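Local coordinates for cobalt-precorrin-5B C(1)-methyltransferase (Archaeoglobus fulgidus, PDB 1SR8), which probably methylates C-1 of cobalt-precorrin-5B with S-adenosyl-L-methionine, giving cobalt-precorrin-6A in the anaerobic route to adenosylcobalamin, at residues E13-D18 with K201-M206; L29-E34 with V190-K195; R120-K125 with K129-S134. All coordinates share one frame; numbering follows the deposited sequence.

Interaction 1: residues E13-D18 with K201-M206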
ATOM      1  N   GLU A  13     -19.732  14.198   6.928  1.00 48.57           N
ATOM      2  CA  GLU A  13     -20.776  13.520   7.688  1.00 50.75           C
ATOM      3  C   GLU A  13     -22.015  13.179   6.867  1.00 49.76           C
ATOM      4  O   GLU A  13     -22.748  12.255   7.196  1.00 50.32           O
ATOM      5  CB  GLU A  13     -21.197  14.353   8.895  1.00 53.81           C
ATOM      6  CG  GLU A  13     -22.181  13.612   9.779  1.00 58.85           C
ATOM      7  CD  GLU A  13     -22.789  14.486  10.849  1.00 61.49           C
ATOM      8  OE1 GLU A  13     -23.467  15.480  10.491  1.00 63.97           O
ATOM      9  OE2 GLU A  13     -22.590  14.170  12.045  1.00 62.26           O
ATOM     10  N   LYS A  14     -22.248  13.924   5.797  1.00 50.10           N
ATOM     11  CA  LYS A  14     -23.405  13.683   4.950  1.00 50.79           C
ATOM     12  C   LYS A  14     -23.224  12.493   3.999  1.00 51.15           C
ATOM     13  O   LYS A  14     -24.162  12.101   3.297  1.00 52.09           O
ATOM     14  CB  LYS A  14     -23.726  14.949   4.157  1.00 51.40           C
ATOM     15  CG  LYS A  14     -22.539  15.539   3.427  1.00 52.60           C
ATOM     16  CD  LYS A  14     -22.935  16.809   2.697  1.00 54.64           C
ATOM     17  CE  LYS A  14     -21.802  17.308   1.815  1.00 56.69           C
ATOM     18  NZ  LYS A  14     -22.196  18.520   1.041  1.00 58.36           N
ATOM     19  N   TRP A  15     -22.019  11.922   3.983  1.00 50.69           N
ATOM     20  CA  TRP A  15     -21.693  10.771   3.129  1.00 48.44           C
ATOM     21  C   TRP A  15     -21.945   9.487   3.900  1.00 47.75           C
ATOM     22  O   TRP A  15     -22.133   8.413   3.317  1.00 47.09           O
ATOM     23  CB  TRP A  15     -20.219  10.810   2.723  1.00 47.32           C
ATOM     24  CG  TRP A  15     -19.861  11.890   1.746  1.00 46.35           C
ATOM     25  CD1 TRP A  15     -20.620  12.969   1.387  1.00 45.52           C
ATOM     26  CD2 TRP A  15     -18.638  11.998   1.012  1.00 45.85           C
ATOM     27  NE1 TRP A  15     -19.945  13.739   0.476  1.00 45.03           N
ATOM     28  CE2 TRP A  15     -18.726  13.165   0.226  1.00 45.59           C
ATOM     29  CE3 TRP A  15     -17.475  11.218   0.944  1.00 43.71           C
ATOM     30  CZ2 TRP A  15     -17.690  13.575  -0.625  1.00 45.31           C
ATOM     31  CZ3 TRP A  15     -16.448  11.625   0.099  1.00 43.25           C
ATOM     32  CH2 TRP A  15     -16.563  12.793  -0.674  1.00 44.14           C
ATOM     33  N   ILE A  16     -21.923   9.618   5.221  1.00 47.74           N
ATOM     34  CA  ILE A  16     -22.133   8.505   6.124  1.00 47.81           C
ATOM     35  C   ILE A  16     -23.617   8.270   6.321  1.00 49.96           C
ATOM     36  O   ILE A  16     -24.292   8.990   7.060  1.00 50.61           O
ATOM     37  CB  ILE A  16     -21.491   8.774   7.486  1.00 46.34           C
ATOM     38  CG1 ILE A  16     -20.075   9.321   7.280  1.00 46.26           C
ATOM     39  CG2 ILE A  16     -21.468   7.491   8.304  1.00 45.47           C
ATOM     40  CD1 ILE A  16     -19.331   9.641   8.558  1.00 46.32           C
ATOM     41  N   LYS A  17     -24.116   7.260   5.627  1.00 51.11           N
ATOM     42  CA  LYS A  17     -25.512   6.860   5.684  1.00 51.82           C
ATOM     43  C   LYS A  17     -25.382   5.350   5.686  1.00 52.48           C
ATOM     44  O   LYS A  17     -25.444   4.703   4.637  1.00 54.24           O
ATOM     45  CB  LYS A  17     -26.248   7.349   4.434  1.00 51.70           C
ATOM     46  CG  LYS A  17     -25.545   7.004   3.121  1.00 52.39           C
ATOM     47  CD  LYS A  17     -26.182   7.700   1.924  1.00 53.06           C
ATOM     48  CE  LYS A  17     -26.014   9.223   1.980  1.00 53.44           C
ATOM     49  NZ  LYS A  17     -26.757   9.872   3.099  1.00 54.54           N
ATOM     50  N   ASP A  18     -25.185   4.789   6.873  1.00 51.88           N
ATOM     51  CA  ASP A  18     -24.974   3.354   6.981  1.00 50.94           C
ATOM     52  C   ASP A  18     -24.471   3.178   8.405  1.00 51.68           C
ATOM     53  O   ASP A  18     -23.630   3.966   8.860  1.00 52.41           O
ATOM     54  CB  ASP A  18     -23.853   2.975   6.008  1.00 50.41           C
ATOM     55  CG  ASP A  18     -24.010   1.594   5.414  1.00 49.73           C
ATOM     56  OD1 ASP A  18     -24.978   1.390   4.637  1.00 49.76           O
ATOM     57  OD2 ASP A  18     -23.150   0.722   5.709  1.00 49.09           O
ATOM     58  N   LYS A 201     -11.314  12.176  -3.383  1.00 26.82           N
ATOM     59  CA  LYS A 201     -10.317  12.738  -2.485  1.00 27.08           C
ATOM     60  C   LYS A 201     -10.237  14.259  -2.587  1.00 26.36           C
ATOM     61  O   LYS A 201      -9.900  14.925  -1.614  1.00 24.89           O
ATOM     62  CB  LYS A 201      -8.946  12.106  -2.734  1.00 26.19           C
ATOM     63  CG  LYS A 201      -7.979  12.337  -1.577  1.00 28.88           C
ATOM     64  CD  LYS A 201      -6.670  11.579  -1.729  1.00 27.46           C
ATOM     65  CE  LYS A 201      -6.843  10.074  -1.584  1.00 27.63           C
ATOM     66  NZ  LYS A 201      -5.522   9.378  -1.640  1.00 29.72           N
ATOM     67  N   LEU A 202     -10.547  14.809  -3.759  1.00 27.01           N
ATOM     68  CA  LEU A 202     -10.523  16.261  -3.930  1.00 27.82           C
ATOM     69  C   LEU A 202     -11.653  16.855  -3.094  1.00 27.74           C
ATOM     70  O   LEU A 202     -11.467  17.859  -2.413  1.00 27.83           O
ATOM     71  CB  LEU A 202     -10.707  16.645  -5.403  1.00 27.86           C
ATOM     72  CG  LEU A 202     -10.978  18.129  -5.695  1.00 28.24           C
ATOM     73  CD1 LEU A 202      -9.875  18.999  -5.103  1.00 28.76           C
ATOM     74  CD2 LEU A 202     -11.068  18.334  -7.193  1.00 27.05           C
ATOM     75  N   LYS A 203     -12.820  16.217  -3.145  1.00 27.65           N
ATOM     76  CA  LYS A 203     -13.975  16.664  -2.380  1.00 27.66           C
ATOM     77  C   LYS A 203     -13.699  16.551  -0.891  1.00 27.13           C
ATOM     78  O   LYS A 203     -14.118  17.404  -0.110  1.00 26.92           O
ATOM     79  CB  LYS A 203     -15.204  15.829  -2.732  1.00 30.99           C
ATOM     80  CG  LYS A 203     -15.656  15.978  -4.171  1.00 34.26           C
ATOM     81  CD  LYS A 203     -16.913  15.166  -4.415  1.00 38.94           C
ATOM     82  CE  LYS A 203     -17.402  15.303  -5.852  1.00 41.67           C
ATOM     83  NZ  LYS A 203     -18.622  14.475  -6.079  1.00 44.25           N
ATOM     84  N   ILE A 204     -13.000  15.492  -0.495  1.00 25.21           N
ATOM     85  CA  ILE A 204     -12.658  15.301   0.907  1.00 25.66           C
ATOM     86  C   ILE A 204     -11.722  16.424   1.343  1.00 26.64           C
ATOM     87  O   ILE A 204     -11.815  16.930   2.461  1.00 25.72           O
ATOM     88  CB  ILE A 204     -11.947  13.950   1.137  1.00 25.29           C
ATOM     89  CG1 ILE A 204     -12.916  12.801   0.832  1.00 27.42           C
ATOM     90  CG2 ILE A 204     -11.434  13.863   2.571  1.00 23.39           C
ATOM     91  CD1 ILE A 204     -12.319  11.406   0.984  1.00 28.83           C
ATOM     92  N   ALA A 205     -10.827  16.811   0.436  1.00 26.91           N
ATOM     93  CA  ALA A 205      -9.849  17.861   0.703  1.00 26.79           C
ATOM     94  C   ALA A 205     -10.483  19.245   0.708  1.00 27.19           C
ATOM     95  O   ALA A 205      -9.832  20.224   1.060  1.00 27.93           O
ATOM     96  CB  ALA A 205      -8.735  17.805  -0.330  1.00 24.80           C
ATOM     97  N   MET A 206     -11.748  19.325   0.315  1.00 27.50           N
ATOM     98  CA  MET A 206     -12.454  20.600   0.287  1.00 28.19           C
ATOM     99  C   MET A 206     -12.901  20.992   1.691  1.00 27.50           C
ATOM    100  O   MET A 206     -13.338  22.114   1.915  1.00 28.62           O
ATOM    101  CB  MET A 206     -13.677  20.513  -0.628  1.00 28.86           C
ATOM    102  CG  MET A 206     -13.348  20.175  -2.064  1.00 30.82           C
ATOM    103  SD  MET A 206     -13.034  21.589  -3.106  1.00 30.93           S
ATOM    104  CE  MET A 206     -13.888  21.064  -4.495  1.00 29.16           C
TER
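Trp-15, in the N-terminal loop ahead of helix 21-26, meets Lys-203 and Ile-204 toward the C-terminal part of helix 195-204, a worked example of one large aromatic ring joining a loop to a helix. The two backbones stay well apart, with the CA atoms of Trp-15 and Ile-204 10.3 Å from each other, and the indole spans the gap. CG swung beside the backbone N and anti to the carbonyl carbon (chi1 -71°), together with a chi2 of 13°, turns the six-membered half of the ring toward the helix. CB of Lys-203 lies at the ring's edge, near its plane, 3.9 Å from Trp-15 CH2. CD of the same lysine stands 4.2 Å from Trp-15 CZ2. The lysine runs at about a right angle to the indole. Ile-204 approaches with its ethyl branch, where CG1 lies 3.8 Å from Trp-15 CZ3 in an oblique approach. The extended Lys-203 chain leaves the ring plane and carries its ammonium to Glu-34, with which it forms a salt bridge and whose side chain also touches Trp-15; the Leu-32 side chain of strand 30-33 touches that of Trp-15 as well. Lys-203 thus divides its work, CB meeting the aromatic edge and the charge being paired beyond it. Between the loop and the helix the contact rests on van der Waals packing, and the pairing with Glu-34 probably helps hold the lysine chain beside the ring.

Interaction 2: residues L29-E34 with V190-K195; sequences LYILTE and VEPWCK
Ile-31 sits on strand 30-33 and faces the irregular segment 190-195, which leads from strand 189-190 into helix 195-204. The backbones are closest at Ile-31 and Pro-192, whose CA atoms are 8.8 Å apart, so side chains make the whole contact. Pro-192 is the centre of an inverse gamma turn, and the backbone N of Trp-193 bonds to the O of Glu-191 across it at 2.9 Å. From the strand, CB of Ile-31 points toward this turn, and its ethyl branch ends in the CD1 methyl that does all the touching. CD1 points at the CG-CD side of the pyrrolidine ring, 3.9 Å from CG of Pro-192 and equally near its CD. The same methyl rests near the carboxylate of Glu-191, 3.8 Å from OE2, in an apolar-to-polar contact. Glu-191 starts with its CB directed away from the strand, but the chain bends at chi2 (72°) and brings the carboxylate back across Ile-31 at about a right angle. On its way, CG of Glu-191 packs 3.5 Å above one face of the Trp-193 ring, offset toward the rim. Both carboxylate oxygens are engaged elsewhere, OE2 by Lys-201 and OE1 by Arg-40, so two salt bridges steady the group that borders the methyl. Leu-197 of helix 195-204 touches both Ile-31 and Glu-191. The arrangement joins outer strand 30-33 of a small antiparallel sheet to the loop that follows the other outer strand, 189-190, with strand 36-42 between them, just where the chain turns out of the sheet into helix 195-204.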
ATOM      1  N   LEU A  29      -9.942  -0.984   4.638  1.00 26.37           N
ATOM      2  CA  LEU A  29     -10.284  -1.568   3.347  1.00 26.90           C
ATOM      3  C   LEU A  29     -11.324  -0.789   2.530  1.00 26.95           C
ATOM      4  O   LEU A  29     -11.555  -1.098   1.357  1.00 26.79           O
ATOM      5  CB  LEU A  29     -10.719  -3.028   3.548  1.00 26.30           C
ATOM      6  CG  LEU A  29      -9.574  -3.955   3.996  1.00 25.83           C
ATOM      7  CD1 LEU A  29     -10.143  -5.251   4.531  1.00 25.57           C
ATOM      8  CD2 LEU A  29      -8.626  -4.224   2.840  1.00 22.26           C
ATOM      9  N   TYR A  30     -11.934   0.230   3.127  1.00 27.89           N
ATOM     10  CA  TYR A  30     -12.917   1.016   2.398  1.00 27.90           C
ATOM     11  C   TYR A  30     -12.740   2.521   2.500  1.00 28.02           C
ATOM     12  O   TYR A  30     -12.493   3.066   3.583  1.00 26.11           O
ATOM     13  CB  TYR A  30     -14.332   0.673   2.858  1.00 31.92           C
ATOM     14  CG  TYR A  30     -14.720  -0.763   2.635  1.00 35.13           C
ATOM     15  CD1 TYR A  30     -14.341  -1.750   3.540  1.00 36.08           C
ATOM     16  CD2 TYR A  30     -15.438  -1.141   1.503  1.00 35.60           C
ATOM     17  CE1 TYR A  30     -14.664  -3.078   3.325  1.00 37.44           C
ATOM     18  CE2 TYR A  30     -15.765  -2.468   1.275  1.00 37.05           C
ATOM     19  CZ  TYR A  30     -15.372  -3.432   2.188  1.00 38.31           C
ATOM     20  OH  TYR A  30     -15.652  -4.762   1.956  1.00 40.90           O
ATOM     21  N   ILE A  31     -12.864   3.174   1.347  1.00 28.11           N
ATOM     22  CA  ILE A  31     -12.806   4.625   1.237  1.00 28.65           C
ATOM     23  C   ILE A  31     -14.241   5.028   0.892  1.00 31.44           C
ATOM     24  O   ILE A  31     -14.740   4.757  -0.203  1.00 31.39           O
ATOM     25  CB  ILE A  31     -11.894   5.112   0.091  1.00 26.04           C
ATOM     26  CG1 ILE A  31     -10.435   4.768   0.381  1.00 25.57           C
ATOM     27  CG2 ILE A  31     -12.045   6.614  -0.070  1.00 24.07           C
ATOM     28  CD1 ILE A  31      -9.478   5.256  -0.687  1.00 23.24           C
ATOM     29  N   LEU A  32     -14.911   5.656   1.841  1.00 33.20           N
ATOM     30  CA  LEU A  32     -16.282   6.085   1.644  1.00 35.09           C
ATOM     31  C   LEU A  32     -16.336   7.226   0.636  1.00 35.91           C
ATOM     32  O   LEU A  32     -15.503   8.129   0.666  1.00 34.04           O
ATOM     33  CB  LEU A  32     -16.855   6.524   2.991  1.00 35.41           C
ATOM     34  CG  LEU A  32     -18.188   7.253   3.085  1.00 38.48           C
ATOM     35  CD1 LEU A  32     -19.319   6.378   2.574  1.00 39.89           C
ATOM     36  CD2 LEU A  32     -18.417   7.623   4.538  1.00 39.02           C
ATOM     37  N   THR A  33     -17.301   7.161  -0.278  1.00 37.90           N
ATOM     38  CA  THR A  33     -17.474   8.214  -1.271  1.00 39.46           C
ATOM     39  C   THR A  33     -18.855   8.846  -1.117  1.00 41.54           C
ATOM     40  O   THR A  33     -19.660   8.440  -0.268  1.00 39.90           O
ATOM     41  CB  THR A  33     -17.342   7.698  -2.723  1.00 38.67           C
ATOM     42  OG1 THR A  33     -18.503   6.936  -3.073  1.00 40.72           O
ATOM     43  CG2 THR A  33     -16.107   6.832  -2.867  1.00 39.28           C
ATOM     44  N   GLU A  34     -19.112   9.846  -1.951  1.00 44.33           N
ATOM     45  CA  GLU A  34     -20.375  10.576  -1.949  1.00 47.19           C
ATOM     46  C   GLU A  34     -21.548   9.604  -2.132  1.00 48.42           C
ATOM     47  O   GLU A  34     -22.590   9.735  -1.484  1.00 48.63           O
ATOM     48  CB  GLU A  34     -20.349  11.609  -3.081  1.00 47.41           C
ATOM     49  CG  GLU A  34     -21.182  12.852  -2.843  1.00 49.58           C
ATOM     50  CD  GLU A  34     -20.831  13.972  -3.812  1.00 50.24           C
ATOM     51  OE1 GLU A  34     -20.893  13.742  -5.036  1.00 52.16           O
ATOM     52  OE2 GLU A  34     -20.493  15.081  -3.350  1.00 50.64           O
ATOM     53  N   VAL A 190      -3.285  -1.042  -0.676  1.00 19.70           N
ATOM     54  CA  VAL A 190      -3.147  -0.546  -2.038  1.00 19.11           C
ATOM     55  C   VAL A 190      -4.207   0.538  -2.246  1.00 20.01           C
ATOM     56  O   VAL A 190      -5.399   0.278  -2.105  1.00 21.16           O
ATOM     57  CB  VAL A 190      -3.354  -1.681  -3.075  1.00 18.36           C
ATOM     58  CG1 VAL A 190      -3.462  -1.106  -4.477  1.00 18.40           C
ATOM     59  CG2 VAL A 190      -2.193  -2.648  -3.020  1.00 18.75           C
ATOM     60  N   GLU A 191      -3.769   1.757  -2.547  1.00 19.72           N
ATOM     61  CA  GLU A 191      -4.685   2.867  -2.782  1.00 20.75           C
ATOM     62  C   GLU A 191      -5.349   2.602  -4.139  1.00 22.64           C
ATOM     63  O   GLU A 191      -4.653   2.441  -5.146  1.00 23.61           O
ATOM     64  CB  GLU A 191      -3.904   4.186  -2.810  1.00 20.92           C
ATOM     65  CG  GLU A 191      -4.777   5.433  -2.871  1.00 23.88           C
ATOM     66  CD  GLU A 191      -5.507   5.734  -1.563  1.00 25.17           C
ATOM     67  OE1 GLU A 191      -5.540   4.869  -0.663  1.00 25.33           O
ATOM     68  OE2 GLU A 191      -6.062   6.848  -1.438  1.00 25.37           O
ATOM     69  N   PRO A 192      -6.703   2.560  -4.185  1.00 22.96           N
ATOM     70  CA  PRO A 192      -7.483   2.302  -5.407  1.00 23.52           C
ATOM     71  C   PRO A 192      -7.534   3.433  -6.426  1.00 26.17           C
ATOM     72  O   PRO A 192      -8.594   4.010  -6.693  1.00 26.74           O
ATOM     73  CB  PRO A 192      -8.858   1.956  -4.864  1.00 22.24           C
ATOM     74  CG  PRO A 192      -8.964   2.883  -3.700  1.00 24.00           C
ATOM     75  CD  PRO A 192      -7.602   2.781  -3.038  1.00 21.82           C
ATOM     76  N   TRP A 193      -6.387   3.720  -7.024  1.00 27.42           N
ATOM     77  CA  TRP A 193      -6.289   4.781  -8.006  1.00 29.31           C
ATOM     78  C   TRP A 193      -7.130   4.606  -9.261  1.00 29.92           C
ATOM     79  O   TRP A 193      -6.925   3.681 -10.043  1.00 29.59           O
ATOM     80  CB  TRP A 193      -4.825   4.995  -8.382  1.00 29.96           C
ATOM     81  CG  TRP A 193      -4.076   5.697  -7.289  1.00 33.59           C
ATOM     82  CD1 TRP A 193      -2.947   5.262  -6.648  1.00 33.23           C
ATOM     83  CD2 TRP A 193      -4.420   6.958  -6.693  1.00 35.65           C
ATOM     84  NE1 TRP A 193      -2.569   6.177  -5.691  1.00 35.53           N
ATOM     85  CE2 TRP A 193      -3.453   7.227  -5.696  1.00 37.18           C
ATOM     86  CE3 TRP A 193      -5.452   7.889  -6.906  1.00 37.13           C
ATOM     87  CZ2 TRP A 193      -3.490   8.390  -4.911  1.00 37.41           C
ATOM     88  CZ3 TRP A 193      -5.489   9.047  -6.123  1.00 37.88           C
ATOM     89  CH2 TRP A 193      -4.513   9.284  -5.139  1.00 38.14           C
ATOM     90  N   CYS A 194      -8.077   5.528  -9.422  1.00 30.25           N
ATOM     91  CA  CYS A 194      -8.994   5.604 -10.558  1.00 30.13           C
ATOM     92  C   CYS A 194      -9.552   7.036 -10.543  1.00 31.12           C
ATOM     93  O   CYS A 194      -9.216   7.822  -9.656  1.00 30.22           O
ATOM     94  CB  CYS A 194     -10.121   4.580 -10.408  1.00 27.57           C
ATOM     95  SG  CYS A 194     -11.002   4.616  -8.828  1.00 29.26           S
ATOM     96  N   LYS A 195     -10.393   7.384 -11.510  1.00 31.84           N
ATOM     97  CA  LYS A 195     -10.947   8.734 -11.553  1.00 32.16           C
ATOM     98  C   LYS A 195     -11.840   8.997 -10.354  1.00 31.44           C
ATOM     99  O   LYS A 195     -11.773  10.063  -9.744  1.00 31.42           O
ATOM    100  CB  LYS A 195     -11.743   8.947 -12.841  1.00 34.95           C
ATOM    101  CG  LYS A 195     -10.954   8.630 -14.099  1.00 38.74           C
ATOM    102  CD  LYS A 195     -11.810   8.792 -15.349  1.00 42.85           C
ATOM    103  CE  LYS A 195     -11.376   7.813 -16.435  1.00 44.36           C
ATOM    104  NZ  LYS A 195     -11.566   6.393 -15.991  1.00 46.15           N
TER

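Interaction 3: residues R120-K125 with K129-S134; sequences RGVGVK and KAVSRS
Val-124 and Lys-129 pair across a short beta hairpin made by strand 121-125 and strand 128-129, and backbone pairing sets the frame of the contact. They form an antiparallel non-hydrogen-bonded pair with CA atoms 4.5 Å apart. One residue further on, the N of Ala-130 donates to the O of Gly-123 at 2.9 Å. Ala-130 is itself the centre of an inverse gamma turn, closed by the N of Val-131 on the O of Lys-129, and its CB packs 3.5 Å from Gly-123 O. A side-chain bond adds to these. The Lys-129 chain bends at chi2 (-71°) and then runs out extended, which carries NZ back along strand 121-125 to the O of Val-122, 2.9 Å away; the ammonium also donates to the O of Gly-119. Apolar contacts come from the methylenes of the same lysine. Its CD lies 3.7 Å from Val-122 CG1, where the side chains cross at about a right angle, and 3.9 Å from Val-124 CG2. More loosely, Val-131 CG2 approaches Val-122 CG1 at 4.4 Å. Lys-129 therefore acts as a clasp: methyls of Val-122 and Val-124 lie against its CD while two backbone carbonyls hold its ammonium. Its positive charge is probably stabilised by these carbonyl dipoles, and the lysine ties segment 129-134, just before helix 133-149 gets under way, to the chain at 119-122.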
ATOM      1  N   ARG A 120      11.657 -18.379  -5.482  1.00 27.02           N
ATOM      2  CA  ARG A 120      11.385 -18.075  -6.884  1.00 26.80           C
ATOM      3  C   ARG A 120      10.305 -17.016  -7.056  1.00 24.98           C
ATOM      4  O   ARG A 120       9.356 -16.957  -6.274  1.00 24.17           O
ATOM      5  CB  ARG A 120      10.942 -19.344  -7.617  1.00 30.52           C
ATOM      6  CG  ARG A 120       9.603 -19.884  -7.138  1.00 35.97           C
ATOM      7  CD  ARG A 120       9.059 -20.976  -8.049  1.00 40.86           C
ATOM      8  NE  ARG A 120       7.714 -21.387  -7.654  1.00 44.99           N
ATOM      9  CZ  ARG A 120       7.403 -21.911  -6.468  1.00 49.31           C
ATOM     10  NH1 ARG A 120       8.340 -22.100  -5.541  1.00 50.68           N
ATOM     11  NH2 ARG A 120       6.147 -22.247  -6.203  1.00 51.56           N
ATOM     12  N   GLY A 121      10.453 -16.194  -8.093  1.00 22.96           N
ATOM     13  CA  GLY A 121       9.474 -15.162  -8.376  1.00 23.24           C
ATOM     14  C   GLY A 121       9.734 -13.834  -7.696  1.00 22.51           C
ATOM     15  O   GLY A 121       9.106 -12.833  -8.038  1.00 22.22           O
ATOM     16  N   VAL A 122      10.636 -13.837  -6.716  1.00 22.57           N
ATOM     17  CA  VAL A 122      11.007 -12.626  -5.985  1.00 22.49           C
ATOM     18  C   VAL A 122      12.314 -12.120  -6.592  1.00 23.81           C
ATOM     19  O   VAL A 122      13.336 -12.797  -6.523  1.00 24.22           O
ATOM     20  CB  VAL A 122      11.218 -12.913  -4.472  1.00 21.27           C
ATOM     21  CG1 VAL A 122      11.578 -11.622  -3.730  1.00 19.32           C
ATOM     22  CG2 VAL A 122       9.952 -13.530  -3.881  1.00 18.55           C
ATOM     23  N   GLY A 123      12.267 -10.936  -7.195  1.00 24.10           N
ATOM     24  CA  GLY A 123      13.441 -10.368  -7.829  1.00 24.33           C
ATOM     25  C   GLY A 123      14.643 -10.160  -6.927  1.00 26.05           C
ATOM     26  O   GLY A 123      14.531 -10.109  -5.704  1.00 24.90           O
ATOM     27  N   VAL A 124      15.810 -10.041  -7.549  1.00 28.03           N
ATOM     28  CA  VAL A 124      17.057  -9.825  -6.829  1.00 28.66           C
ATOM     29  C   VAL A 124      17.738  -8.577  -7.383  1.00 30.59           C
ATOM     30  O   VAL A 124      17.789  -8.377  -8.596  1.00 30.73           O
ATOM     31  CB  VAL A 124      18.007 -11.035  -6.980  1.00 27.51           C
ATOM     32  CG1 VAL A 124      19.393 -10.676  -6.484  1.00 27.17           C
ATOM     33  CG2 VAL A 124      17.464 -12.218  -6.196  1.00 25.65           C
ATOM     34  N   LYS A 125      18.246  -7.737  -6.485  1.00 31.26           N
ATOM     35  CA  LYS A 125      18.929  -6.504  -6.862  1.00 32.31           C
ATOM     36  C   LYS A 125      20.186  -6.398  -6.018  1.00 32.48           C
ATOM     37  O   LYS A 125      20.122  -6.514  -4.796  1.00 33.10           O
ATOM     38  CB  LYS A 125      18.028  -5.303  -6.582  1.00 34.90           C
ATOM     39  CG  LYS A 125      18.633  -3.957  -6.918  1.00 38.08           C
ATOM     40  CD  LYS A 125      17.614  -2.860  -6.672  1.00 41.93           C
ATOM     41  CE  LYS A 125      18.137  -1.499  -7.110  1.00 46.09           C
ATOM     42  NZ  LYS A 125      17.034  -0.479  -7.217  1.00 49.18           N
ATOM     43  N   LYS A 129      17.505  -9.853  -2.075  1.00 26.77           N
ATOM     44  CA  LYS A 129      16.098  -9.967  -2.447  1.00 25.61           C
ATOM     45  C   LYS A 129      15.390  -8.610  -2.416  1.00 23.96           C
ATOM     46  O   LYS A 129      15.560  -7.831  -1.477  1.00 23.58           O
ATOM     47  CB  LYS A 129      15.386 -10.962  -1.525  1.00 26.13           C
ATOM     48  CG  LYS A 129      15.689 -12.425  -1.851  1.00 28.31           C
ATOM     49  CD  LYS A 129      15.022 -12.848  -3.173  1.00 30.20           C
ATOM     50  CE  LYS A 129      15.304 -14.308  -3.542  1.00 30.16           C
ATOM     51  NZ  LYS A 129      14.506 -14.732  -4.730  1.00 28.93           N
ATOM     52  N   ALA A 130      14.605  -8.339  -3.457  1.00 21.86           N
ATOM     53  CA  ALA A 130      13.871  -7.085  -3.592  1.00 20.33           C
ATOM     54  C   ALA A 130      12.632  -6.970  -2.691  1.00 20.10           C
ATOM     55  O   ALA A 130      11.501  -7.010  -3.166  1.00 20.02           O
ATOM     56  CB  ALA A 130      13.480  -6.878  -5.055  1.00 19.67           C
ATOM     57  N   VAL A 131      12.869  -6.822  -1.388  1.00 19.16           N
ATOM     58  CA  VAL A 131      11.811  -6.668  -0.384  1.00 19.23           C
ATOM     59  C   VAL A 131      12.070  -5.333   0.326  1.00 19.80           C
ATOM     60  O   VAL A 131      13.089  -5.169   0.989  1.00 19.75           O
ATOM     61  CB  VAL A 131      11.862  -7.805   0.664  1.00 20.09           C
ATOM     62  CG1 VAL A 131      10.694  -7.679   1.630  1.00 19.68           C
ATOM     63  CG2 VAL A 131      11.853  -9.166  -0.034  1.00 18.75           C
ATOM     64  N   SER A 132      11.159  -4.375   0.191  1.00 19.82           N
ATOM     65  CA  SER A 132      11.357  -3.073   0.816  1.00 19.99           C
ATOM     66  C   SER A 132      11.441  -3.167   2.336  1.00 22.23           C
ATOM     67  O   SER A 132      11.066  -4.180   2.937  1.00 21.50           O
ATOM     68  CB  SER A 132      10.236  -2.110   0.426  1.00 17.18           C
ATOM     69  OG  SER A 132       9.053  -2.401   1.136  1.00 18.38           O
ATOM     70  N   ARG A 133      11.937  -2.096   2.949  1.00 24.23           N
ATOM     71  CA  ARG A 133      12.084  -2.030   4.400  1.00 25.60           C
ATOM     72  C   ARG A 133      10.748  -2.247   5.092  1.00 23.86           C
ATOM     73  O   ARG A 133      10.645  -3.069   5.998  1.00 24.05           O
ATOM     74  CB  ARG A 133      12.673  -0.671   4.801  1.00 29.16           C
ATOM     75  CG  ARG A 133      12.606  -0.340   6.299  1.00 35.19           C
ATOM     76  CD  ARG A 133      13.318   0.983   6.576  1.00 39.15           C
ATOM     77  NE  ARG A 133      13.265   1.419   7.973  1.00 41.41           N
ATOM     78  CZ  ARG A 133      12.185   1.914   8.566  1.00 41.45           C
ATOM     79  NH1 ARG A 133      11.051   2.030   7.891  1.00 41.70           N
ATOM     80  NH2 ARG A 133      12.251   2.331   9.823  1.00 40.89           N
ATOM     81  N   SER A 134       9.731  -1.511   4.651  1.00 23.26           N
ATOM     82  CA  SER A 134       8.390  -1.605   5.228  1.00 23.43           C
ATOM     83  C   SER A 134       7.852  -3.023   5.166  1.00 21.78           C
ATOM     84  O   SER A 134       7.352  -3.551   6.163  1.00 21.13           O
ATOM     85  CB  SER A 134       7.425  -0.683   4.486  1.00 23.33           C
ATOM     86  OG  SER A 134       7.836   0.662   4.590  1.00 28.83           O
TER

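How the interactions relate
Interactions 1 and 2 are neighbours, with centres 12 Å apart, and share two elements: helix 195-204, which starts at the end of 190-195 and carries most of 201-206, and the N-terminal region, whose Trp-15 packs on Thr-33. Two lysine-glutamate salt bridges run between them. Interaction 3 lies on the opposite side of the chain's centre, 38 Å from interaction 1 and 27 Å from interaction 2 between centres. Along the sequence the three are nested, 3 inside 2 and 2 inside 1. The outer pair thus brings the N-terminal region back to the later part of the chain, whereas the innermost closes a local turn.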